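Local coordinates for protein mevalonate kinase (Staphylococcus aureus, PDB 2X7I) that probably catalyses the ATP-dependent phosphorylation of mevalonate to phosphomevalonate in isoprenoid biosynthesis, at residues M254-G265 against L278-I289; L170-T181 against A298-G308. All blocks are in the same frame, centred on the assembly; numbering follows the deposited sequence.

Contact 1 (M254-G265 against L278-I289); sequences MKIGKENGAIAG and LLAKDLPTAKNI
A beta hairpin flanked by two helices supplies this contact: I263 and A264 lead into its first strand, L278 and L279 lie on its second, and the helix carrying M254 and G257 and the one starting at L283 pack beside it. Two backbone bonds link the segments, I263 N to L279 O at 2.8 Å and L279 N to A264 O at 3.1 Å. L278 spreads its branches between helix and strand: CD1 lies 3.8 Å from G257 CA, and CD2 touches both M254 CG and G265 CA, the two side chains of M254 and L278 passing at a slant. G257 and G265, lacking side chains, leave the space these methyls use. On the neighbouring residue, L279 CB meets A264 CB at 4.1 Å and the CG1 branch of I263.

The helix holding M254 closes in a Schellman motif, with G261 at positive phi as C-prime residue and A262 N bonded to G257 O. Onto this turn comes I289, its CG1 3.5 Å from both G257 O and N260 O and its CD1 3.6 Å from A262 CB. With T285 OG1 beside the backbone N (chi1 -61°), T285 CG2 points anti to that nitrogen and lies 3.6 Å from G261 O, while OG1 bonds to D282 OD1. The same oxygen also accepts T285 N at 2.9 Å and so caps the second helix. The layout, helix-strand-strand-helix with both helices against one antiparallel sheet, is that of the C-terminal domain of GHMP kinases.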
loop_
_atom_site.group_PDB
_atom_site.type_symbol
_atom_site.label_atom_id
_atom_site.label_comp_id
_atom_site.label_asym_id
_atom_site.label_seq_id
_atom_site.Cartn_x
_atom_site.Cartn_y
_atom_site.Cartn_z
ATOM N N MET A 254 -19.962 1.534 3.034
ATOM C CA MET A 254 -19.772 0.233 3.663
ATOM C C MET A 254 -21.101 -0.536 3.740
ATOM O O MET A 254 -21.141 -1.742 3.514
ATOM C CB MET A 254 -19.161 0.386 5.055
ATOM C CG MET A 254 -18.597 -0.909 5.609
ATOM S SD MET A 254 -18.000 -0.738 7.293
ATOM C CE MET A 254 -16.471 0.161 6.999
ATOM N N LYS A 255 -22.183 0.174 4.048
ATOM C CA LYS A 255 -23.525 -0.402 4.056
ATOM C C LYS A 255 -23.856 -1.050 2.710
ATOM O O LYS A 255 -24.413 -2.144 2.668
ATOM C CB LYS A 255 -24.552 0.686 4.381
ATOM C CG LYS A 255 -26.013 0.234 4.421
ATOM C CD LYS A 255 -26.942 1.414 4.129
ATOM C CE LYS A 255 -28.402 1.080 4.392
ATOM N NZ LYS A 255 -28.649 0.813 5.836
ATOM N N ILE A 256 -23.509 -0.370 1.619
ATOM C CA ILE A 256 -23.714 -0.901 0.266
ATOM C C ILE A 256 -22.837 -2.130 -0.018
ATOM O O ILE A 256 -23.287 -3.077 -0.665
ATOM C CB ILE A 256 -23.486 0.194 -0.810
ATOM C CG1 ILE A 256 -24.693 1.136 -0.853
ATOM C CG2 ILE A 256 -23.258 -0.419 -2.189
ATOM C CD1 ILE A 256 -24.525 2.313 -1.772
ATOM N N GLY A 257 -21.598 -2.115 0.467
ATOM C CA GLY A 257 -20.709 -3.272 0.342
ATOM C C GLY A 257 -21.236 -4.507 1.066
ATOM O O GLY A 257 -21.149 -5.619 0.550
ATOM N N LYS A 258 -21.784 -4.308 2.261
ATOM C CA LYS A 258 -22.327 -5.408 3.061
ATOM C C LYS A 258 -23.650 -5.934 2.496
ATOM O O LYS A 258 -23.832 -7.147 2.374
ATOM C CB LYS A 258 -22.509 -4.979 4.518
ATOM C CG LYS A 258 -21.198 -4.787 5.242
ATOM C CD LYS A 258 -21.401 -4.489 6.717
ATOM C CE LYS A 258 -20.082 -4.227 7.404
ATOM N NZ LYS A 258 -20.263 -3.566 8.719
ATOM N N GLU A 259 -24.561 -5.020 2.151
ATOM C CA GLU A 259 -25.800 -5.379 1.442
ATOM C C GLU A 259 -25.524 -6.285 0.245
ATOM O O GLU A 259 -26.381 -7.072 -0.147
ATOM C CB GLU A 259 -26.540 -4.128 0.952
ATOM C CG GLU A 259 -27.397 -3.422 2.005
ATOM C CD GLU A 259 -28.158 -2.223 1.443
ATOM O OE1 GLU A 259 -29.105 -1.754 2.115
ATOM O OE2 GLU A 259 -27.822 -1.746 0.332
ATOM N N ASN A 260 -24.329 -6.156 -0.333
ATOM C CA ASN A 260 -23.920 -6.942 -1.497
ATOM C C ASN A 260 -22.912 -8.072 -1.192
ATOM O O ASN A 260 -22.201 -8.542 -2.084
ATOM C CB ASN A 260 -23.393 -5.995 -2.579
ATOM C CG ASN A 260 -24.503 -5.167 -3.219
ATOM O OD1 ASN A 260 -24.921 -5.445 -4.340
ATOM N ND2 ASN A 260 -24.998 -4.166 -2.500
ATOM N N GLY A 261 -22.872 -8.516 0.066
ATOM C CA GLY A 261 -22.152 -9.738 0.431
ATOM C C GLY A 261 -20.853 -9.608 1.216
ATOM O O GLY A 261 -20.247 -10.625 1.545
ATOM N N ALA A 262 -20.416 -8.383 1.510
ATOM C CA ALA A 262 -19.237 -8.178 2.354
ATOM C C ALA A 262 -19.578 -8.592 3.783
ATOM O O ALA A 262 -20.539 -8.085 4.349
ATOM C CB ALA A 262 -18.778 -6.718 2.319
ATOM N N ILE A 263 -18.792 -9.509 4.350
ATOM C CA ILE A 263 -19.034 -10.027 5.699
ATOM C C ILE A 263 -18.374 -9.187 6.769
ATOM O O ILE A 263 -18.610 -9.402 7.954
ATOM C CB ILE A 263 -18.568 -11.509 5.868
ATOM C CG1 ILE A 263 -17.043 -11.657 5.731
ATOM C CG2 ILE A 263 -19.281 -12.409 4.867
ATOM C CD1 ILE A 263 -16.558 -13.071 5.980
ATOM N N ALA A 264 -17.543 -8.237 6.353
ATOM C CA ALA A 264 -16.840 -7.362 7.286
ATOM C C ALA A 264 -16.348 -6.103 6.578
ATOM O O ALA A 264 -16.203 -6.088 5.357
ATOM C CB ALA A 264 -15.668 -8.106 7.939
ATOM N N GLY A 265 -16.083 -5.062 7.359
ATOM C CA GLY A 265 -15.615 -3.787 6.837
ATOM C C GLY A 265 -14.894 -2.959 7.887
ATOM O O GLY A 265 -15.246 -2.997 9.074
ATOM N N LEU A 278 -13.120 -4.327 2.609
ATOM C CA LEU A 278 -14.288 -5.201 2.797
ATOM C C LEU A 278 -13.896 -6.650 2.540
ATOM O O LEU A 278 -13.195 -6.941 1.575
ATOM C CB LEU A 278 -15.440 -4.812 1.855
ATOM C CG LEU A 278 -15.940 -3.363 1.953
ATOM C CD1 LEU A 278 -16.936 -3.036 0.833
ATOM C CD2 LEU A 278 -16.555 -3.107 3.309
ATOM N N LEU A 279 -14.361 -7.552 3.399
ATOM C CA LEU A 279 -14.008 -8.956 3.310
ATOM C C LEU A 279 -15.135 -9.749 2.662
ATOM O O LEU A 279 -16.297 -9.619 3.039
ATOM C CB LEU A 279 -13.684 -9.516 4.699
ATOM C CG LEU A 279 -12.457 -8.938 5.416
ATOM C CD1 LEU A 279 -12.119 -9.778 6.640
ATOM C CD2 LEU A 279 -11.241 -8.853 4.491
ATOM N N ALA A 280 -14.776 -10.556 1.666
ATOM C CA ALA A 280 -15.724 -11.400 0.944
ATOM C C ALA A 280 -15.176 -12.810 0.938
ATOM O O ALA A 280 -13.962 -13.000 0.950
ATOM C CB ALA A 280 -15.903 -10.906 -0.469
ATOM N N LYS A 281 -16.076 -13.787 0.920
ATOM C CA LYS A 281 -15.700 -15.195 0.985
ATOM C C LYS A 281 -15.147 -15.725 -0.341
ATOM O O LYS A 281 -14.284 -16.608 -0.340
ATOM C CB LYS A 281 -16.903 -16.051 1.411
ATOM C CG LYS A 281 -17.446 -15.709 2.795
ATOM C CD LYS A 281 -18.667 -16.571 3.159
ATOM C CE LYS A 281 -18.950 -16.564 4.662
ATOM N NZ LYS A 281 -19.969 -17.608 5.039
ATOM N N ASP A 282 -15.657 -15.210 -1.463
ATOM C CA ASP A 282 -15.284 -15.731 -2.784
ATOM C C ASP A 282 -15.209 -14.630 -3.829
ATOM O O ASP A 282 -15.628 -13.491 -3.573
ATOM C CB ASP A 282 -16.245 -16.852 -3.227
ATOM C CG ASP A 282 -17.692 -16.384 -3.387
ATOM O OD1 ASP A 282 -17.933 -15.194 -3.674
ATOM O OD2 ASP A 282 -18.600 -17.231 -3.246
ATOM N N LEU A 283 -14.671 -14.969 -4.997
ATOM C CA LEU A 283 -14.384 -13.965 -6.025
ATOM C C LEU A 283 -15.650 -13.352 -6.625
ATOM O O LEU A 283 -15.714 -12.127 -6.777
ATOM C CB LEU A 283 -13.472 -14.522 -7.131
ATOM C CG LEU A 283 -12.983 -13.510 -8.177
ATOM C CD1 LEU A 283 -12.235 -12.355 -7.504
ATOM C CD2 LEU A 283 -12.109 -14.196 -9.237
ATOM N N PRO A 284 -16.660 -14.180 -6.952
ATOM C CA PRO A 284 -17.908 -13.613 -7.465
ATOM C C PRO A 284 -18.551 -12.554 -6.558
ATOM O O PRO A 284 -19.064 -11.551 -7.068
ATOM C CB PRO A 284 -18.824 -14.842 -7.596
ATOM C CG PRO A 284 -17.891 -15.968 -7.860
ATOM C CD PRO A 284 -16.654 -15.654 -7.049
ATOM N N THR A 285 -18.530 -12.777 -5.241
ATOM C CA THR A 285 -19.115 -11.833 -4.291
ATOM C C THR A 285 -18.271 -10.552 -4.238
ATOM O O THR A 285 -18.812 -9.450 -4.110
ATOM C CB THR A 285 -19.250 -12.435 -2.859
ATOM O OG1 THR A 285 -20.112 -13.575 -2.878
ATOM C CG2 THR A 285 -19.831 -11.427 -1.891
ATOM N N ALA A 286 -16.951 -10.700 -4.343
ATOM C CA ALA A 286 -16.054 -9.547 -4.402
ATOM C C ALA A 286 -16.301 -8.730 -5.665
ATOM O O ALA A 286 -16.239 -7.505 -5.621
ATOM C CB ALA A 286 -14.593 -9.987 -4.321
ATOM N N LYS A 287 -16.590 -9.395 -6.782
ATOM C CA LYS A 287 -16.920 -8.680 -8.028
ATOM C C LYS A 287 -18.267 -7.958 -7.922
ATOM O O LYS A 287 -18.446 -6.879 -8.489
ATOM C CB LYS A 287 -16.915 -9.626 -9.233
ATOM C CG LYS A 287 -15.525 -10.127 -9.632
ATOM C CD LYS A 287 -15.595 -11.112 -10.793
ATOM C CE LYS A 287 -14.206 -11.505 -11.286
ATOM N NZ LYS A 287 -14.261 -12.615 -12.287
ATOM N N ASN A 288 -19.205 -8.549 -7.189
ATOM C CA ASN A 288 -20.506 -7.922 -6.954
ATOM C C ASN A 288 -20.386 -6.694 -6.054
ATOM O O ASN A 288 -21.049 -5.684 -6.283
ATOM C CB ASN A 288 -21.485 -8.925 -6.331
ATOM C CG ASN A 288 -21.823 -10.071 -7.263
ATOM O OD1 ASN A 288 -21.432 -10.079 -8.433
ATOM N ND2 ASN A 288 -22.545 -11.056 -6.744
ATOM N N ILE A 289 -19.543 -6.790 -5.030
ATOM C CA ILE A 289 -19.277 -5.662 -4.141
ATOM C C ILE A 289 -18.667 -4.509 -4.925
ATOM O O ILE A 289 -19.086 -3.367 -4.769
ATOM C CB ILE A 289 -18.332 -6.053 -2.980
ATOM C CG1 ILE A 289 -19.069 -6.933 -1.966
ATOM C CG2 ILE A 289 -17.777 -4.811 -2.282
ATOM C CD1 ILE A 289 -18.143 -7.707 -1.048
#

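Contact 2 (L170-T181 against A298-G308); sequences LSLDGYMVVIDT and AAHTWIENLGG
W302 turns the rim of its indole to V178, with CE3 3.7 Å from V178 CG1 and V178 O near the ring plane at the same edge; CZ3 reaches on to D180 CB. The indole also meets F34 edge-to-face, and strand 29-45 packs on this face of the sheet, touching V178, W302 and E304. Next along, D180 and H300 run side by side, D180 OD1 lying 3.2 Å from H300 CD2 at the edge of the imidazole, with carboxylate and ring 34° apart. The other carboxylate oxygen, OD2, takes the backbone N of G182 and a salt bridge from R99.

The backbones form an antiparallel ladder at the border of the four-stranded sheet of the GHMP kinase C-terminal half, with strand 300-305 outermost. Its bonds are regular at the M176-E304 and V178-W302 pairs: V178 N to W302 O and W302 N to V178 O are both 2.9 Å. D180 N to H300 O is the last good bond before a classic beta bulge, where A299 and H300 both face D180, each giving D180 O only a weak bond.

On the opposite face, I179 CG2 touches A298 CB at 3.6 Å. Y175 lays its ring at a slant across N305, ring and amide 24° apart, with OD1 over one face and I303 CG2 at the ring's edge. Because N305 CG is anti to its own N (chi1 -170°), OD1 can also take G307 N at 3.0 Å, an Asx turn that bends the chain after the strand. Within the turn, L306 packs CB on L172 CB, while L306 O accepts L172 N in a nearly straight bond. One water donates to both L170 O and G307 O, bridging the two backbones there.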
loop_
_atom_site.group_PDB
_atom_site.type_symbol
_atom_site.label_atom_id
_atom_site.label_comp_id
_atom_site.label_asym_id
_atom_site.label_seq_id
_atom_site.Cartn_x
_atom_site.Cartn_y
_atom_site.Cartn_z
ATOM N N LEU A 170 1.226 -14.694 3.469
ATOM C CA LEU A 170 -0.192 -14.565 3.797
ATOM C C LEU A 170 -1.017 -15.661 3.126
ATOM O O LEU A 170 -0.930 -15.884 1.914
ATOM C CB LEU A 170 -0.735 -13.181 3.410
ATOM C CG LEU A 170 -2.108 -12.837 4.024
ATOM C CD1 LEU A 170 -2.057 -12.864 5.549
ATOM C CD2 LEU A 170 -2.620 -11.497 3.528
ATOM N N SER A 171 -1.803 -16.357 3.937
ATOM C CA SER A 171 -2.686 -17.389 3.444
ATOM C C SER A 171 -3.987 -17.370 4.231
ATOM O O SER A 171 -4.093 -17.966 5.304
ATOM C CB SER A 171 -2.017 -18.751 3.545
ATOM O OG SER A 171 -2.789 -19.723 2.861
ATOM N N LEU A 172 -4.965 -16.652 3.691
ATOM C CA LEU A 172 -6.322 -16.655 4.216
ATOM C C LEU A 172 -7.244 -17.018 3.064
ATOM O O LEU A 172 -7.104 -16.487 1.953
ATOM C CB LEU A 172 -6.685 -15.286 4.800
ATOM C CG LEU A 172 -5.819 -14.858 5.998
ATOM C CD1 LEU A 172 -5.982 -13.383 6.345
ATOM C CD2 LEU A 172 -6.149 -15.719 7.202
ATOM N N ASP A 173 -8.163 -17.944 3.331
ATOM C CA ASP A 173 -9.115 -18.411 2.336
ATOM C C ASP A 173 -10.237 -17.378 2.172
ATOM O O ASP A 173 -11.328 -17.513 2.739
ATOM C CB ASP A 173 -9.665 -19.781 2.762
ATOM C CG ASP A 173 -10.629 -20.381 1.753
ATOM O OD1 ASP A 173 -11.331 -21.349 2.131
ATOM O OD2 ASP A 173 -10.689 -19.907 0.597
ATOM N N GLY A 174 -9.959 -16.343 1.387
ATOM C CA GLY A 174 -10.922 -15.278 1.175
ATOM C C GLY A 174 -10.388 -14.118 0.362
ATOM O O GLY A 174 -9.264 -14.156 -0.145
ATOM N N TYR A 175 -11.219 -13.086 0.239
ATOM C CA TYR A 175 -10.927 -11.938 -0.598
ATOM C C TYR A 175 -11.193 -10.664 0.166
ATOM O O TYR A 175 -12.024 -10.624 1.083
ATOM C CB TYR A 175 -11.790 -11.971 -1.861
ATOM C CG TYR A 175 -11.413 -13.087 -2.811
ATOM C CD1 TYR A 175 -11.752 -14.414 -2.532
ATOM C CD2 TYR A 175 -10.695 -12.822 -3.973
ATOM C CE1 TYR A 175 -11.390 -15.444 -3.391
ATOM C CE2 TYR A 175 -10.340 -13.840 -4.839
ATOM C CZ TYR A 175 -10.690 -15.149 -4.547
ATOM O OH TYR A 175 -10.335 -16.159 -5.409
ATOM N N MET A 176 -10.471 -9.622 -0.222
ATOM C CA MET A 176 -10.609 -8.313 0.382
ATOM C C MET A 176 -10.786 -7.313 -0.745
ATOM O O MET A 176 -9.934 -7.223 -1.636
ATOM C CB MET A 176 -9.371 -7.982 1.218
ATOM C CG MET A 176 -9.372 -6.578 1.811
ATOM S SD MET A 176 -8.011 -6.282 2.945
ATOM C CE MET A 176 -6.577 -6.378 1.869
ATOM N N VAL A 177 -11.910 -6.597 -0.730
ATOM C CA VAL A 177 -12.121 -5.473 -1.647
ATOM C C VAL A 177 -11.542 -4.217 -1.012
ATOM O O VAL A 177 -11.881 -3.877 0.114
ATOM C CB VAL A 177 -13.617 -5.237 -1.952
ATOM C CG1 VAL A 177 -13.793 -4.029 -2.865
ATOM C CG2 VAL A 177 -14.230 -6.472 -2.579
ATOM N N VAL A 178 -10.663 -3.545 -1.742
ATOM C CA VAL A 178 -10.036 -2.318 -1.292
ATOM C C VAL A 178 -10.695 -1.168 -2.034
ATOM O O VAL A 178 -10.711 -1.152 -3.257
ATOM C CB VAL A 178 -8.525 -2.353 -1.565
ATOM C CG1 VAL A 178 -7.865 -1.033 -1.192
ATOM C CG2 VAL A 178 -7.886 -3.519 -0.813
ATOM N N ILE A 179 -11.267 -0.227 -1.292
ATOM C CA ILE A 179 -11.975 0.907 -1.876
ATOM C C ILE A 179 -11.284 2.231 -1.542
ATOM O O ILE A 179 -10.949 2.487 -0.397
ATOM C CB ILE A 179 -13.420 0.973 -1.368
ATOM C CG1 ILE A 179 -14.194 -0.282 -1.778
ATOM C CG2 ILE A 179 -14.109 2.231 -1.895
ATOM C CD1 ILE A 179 -15.429 -0.555 -0.934
ATOM N N ASP A 180 -11.080 3.055 -2.565
ATOM C CA ASP A 180 -10.567 4.419 -2.433
ATOM C C ASP A 180 -11.747 5.364 -2.648
ATOM O O ASP A 180 -12.430 5.275 -3.658
ATOM C CB ASP A 180 -9.466 4.640 -3.488
ATOM C CG ASP A 180 -9.020 6.096 -3.614
ATOM O OD1 ASP A 180 -8.290 6.404 -4.583
ATOM O OD2 ASP A 180 -9.384 6.931 -2.773
ATOM N N THR A 181 -11.997 6.255 -1.692
ATOM C CA THR A 181 -13.133 7.183 -1.780
ATOM C C THR A 181 -12.826 8.448 -2.596
ATOM O O THR A 181 -13.721 9.247 -2.843
ATOM C CB THR A 181 -13.651 7.596 -0.385
ATOM O OG1 THR A 181 -12.685 8.433 0.262
ATOM C CG2 THR A 181 -13.928 6.362 0.481
ATOM N N ALA A 298 -17.862 4.987 -5.270
ATOM C CA ALA A 298 -16.476 4.628 -4.929
ATOM C C ALA A 298 -15.596 4.990 -6.113
ATOM O O ALA A 298 -15.857 4.546 -7.231
ATOM C CB ALA A 298 -16.345 3.154 -4.621
ATOM N N ALA A 299 -14.576 5.815 -5.880
ATOM C CA ALA A 299 -13.770 6.351 -6.982
ATOM C C ALA A 299 -12.922 5.272 -7.658
ATOM O O ALA A 299 -12.854 5.222 -8.884
ATOM C CB ALA A 299 -12.891 7.510 -6.502
ATOM N N HIS A 300 -12.284 4.417 -6.864
ATOM C CA HIS A 300 -11.415 3.353 -7.393
ATOM C C HIS A 300 -11.497 2.125 -6.490
ATOM O O HIS A 300 -11.679 2.254 -5.281
ATOM C CB HIS A 300 -9.951 3.814 -7.487
ATOM C CG HIS A 300 -9.772 5.176 -8.089
ATOM N ND1 HIS A 300 -9.756 5.399 -9.449
ATOM C CD2 HIS A 300 -9.601 6.388 -7.509
ATOM C CE1 HIS A 300 -9.583 6.690 -9.681
ATOM N NE2 HIS A 300 -9.480 7.312 -8.520
ATOM N N THR A 301 -11.368 0.942 -7.078
ATOM C CA THR A 301 -11.422 -0.305 -6.320
ATOM C C THR A 301 -10.389 -1.329 -6.778
ATOM O O THR A 301 -9.887 -1.254 -7.887
ATOM C CB THR A 301 -12.827 -0.951 -6.380
ATOM O OG1 THR A 301 -13.186 -1.197 -7.744
ATOM C CG2 THR A 301 -13.871 -0.034 -5.724
ATOM N N TRP A 302 -10.059 -2.261 -5.887
ATOM C CA TRP A 302 -9.194 -3.407 -6.205
ATOM C C TRP A 302 -9.700 -4.659 -5.493
ATOM O O TRP A 302 -10.267 -4.578 -4.402
ATOM C CB TRP A 302 -7.753 -3.168 -5.740
ATOM C CG TRP A 302 -7.055 -1.960 -6.296
ATOM C CD1 TRP A 302 -6.206 -1.924 -7.353
ATOM C CD2 TRP A 302 -7.116 -0.624 -5.785
ATOM N NE1 TRP A 302 -5.736 -0.642 -7.546
ATOM C CE2 TRP A 302 -6.283 0.174 -6.596
ATOM C CE3 TRP A 302 -7.803 -0.024 -4.726
ATOM C CZ2 TRP A 302 -6.116 1.541 -6.382
ATOM C CZ3 TRP A 302 -7.633 1.332 -4.510
ATOM C CH2 TRP A 302 -6.795 2.102 -5.330
ATOM N N ILE A 303 -9.471 -5.816 -6.099
ATOM C CA ILE A 303 -9.770 -7.081 -5.464
ATOM C C ILE A 303 -8.457 -7.771 -5.124
ATOM O O ILE A 303 -7.638 -8.028 -6.004
ATOM C CB ILE A 303 -10.641 -7.991 -6.359
ATOM C CG1 ILE A 303 -12.034 -7.379 -6.547
ATOM C CG2 ILE A 303 -10.763 -9.377 -5.740
ATOM C CD1 ILE A 303 -12.897 -8.102 -7.566
ATOM N N GLU A 304 -8.264 -8.045 -3.837
ATOM C CA GLU A 304 -7.083 -8.733 -3.345
ATOM C C GLU A 304 -7.449 -10.162 -2.943
ATOM O O GLU A 304 -8.280 -10.368 -2.052
ATOM C CB GLU A 304 -6.523 -7.977 -2.138
ATOM C CG GLU A 304 -5.189 -8.509 -1.588
ATOM C CD GLU A 304 -3.990 -8.180 -2.465
ATOM O OE1 GLU A 304 -4.105 -7.311 -3.361
ATOM O OE2 GLU A 304 -2.920 -8.790 -2.246
ATOM N N ASN A 305 -6.838 -11.140 -3.606
ATOM C CA ASN A 305 -6.894 -12.533 -3.157
ATOM C C ASN A 305 -5.983 -12.667 -1.949
ATOM O O ASN A 305 -4.839 -12.223 -1.993
ATOM C CB ASN A 305 -6.433 -13.483 -4.262
ATOM C CG ASN A 305 -6.700 -14.956 -3.937
ATOM O OD1 ASN A 305 -6.876 -15.346 -2.776
ATOM N ND2 ASN A 305 -6.720 -15.780 -4.976
ATOM N N LEU A 306 -6.480 -13.269 -0.870
ATOM C CA LEU A 306 -5.699 -13.340 0.360
ATOM C C LEU A 306 -4.840 -14.601 0.456
ATOM O O LEU A 306 -4.272 -14.890 1.508
ATOM C CB LEU A 306 -6.589 -13.146 1.588
ATOM C CG LEU A 306 -7.290 -11.782 1.688
ATOM C CD1 LEU A 306 -8.077 -11.688 2.991
ATOM C CD2 LEU A 306 -6.307 -10.611 1.579
ATOM N N GLY A 307 -4.728 -15.329 -0.653
ATOM C CA GLY A 307 -3.687 -16.349 -0.817
ATOM C C GLY A 307 -4.040 -17.756 -0.381
ATOM O O GLY A 307 -3.212 -18.661 -0.490
ATOM N N GLY A 308 -5.258 -17.945 0.123
ATOM C CA GLY A 308 -5.739 -19.269 0.505
ATOM C C GLY A 308 -6.243 -20.018 -0.712
ATOM O O GLY A 308 -6.947 -21.025 -0.585
HETATM O O HOH W 1 -0.585 -17.949 0.071
#

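In the fold
From the N terminus the chain first builds the larger mixed sheet, then enters the second sheet with segment 170-181. It leaves through helices 203-222, 226-243 and 248-259, makes the hairpin of strands 264-267 and 276-280, and returns along helix 283-295 to the C-terminal strand. Contact 2 thus closes a long loop of 116 residues, and contact 1, a short closure over 12, lies wholly within it. The two share one sheet: strand 276-280 bonds to strand 175-180 through L278 O and V177 N, 2.7 Å apart, and L283 packs on Y175. Their centres are 10 Å apart; contact 2 also borders strand 29-45 of the first sheet.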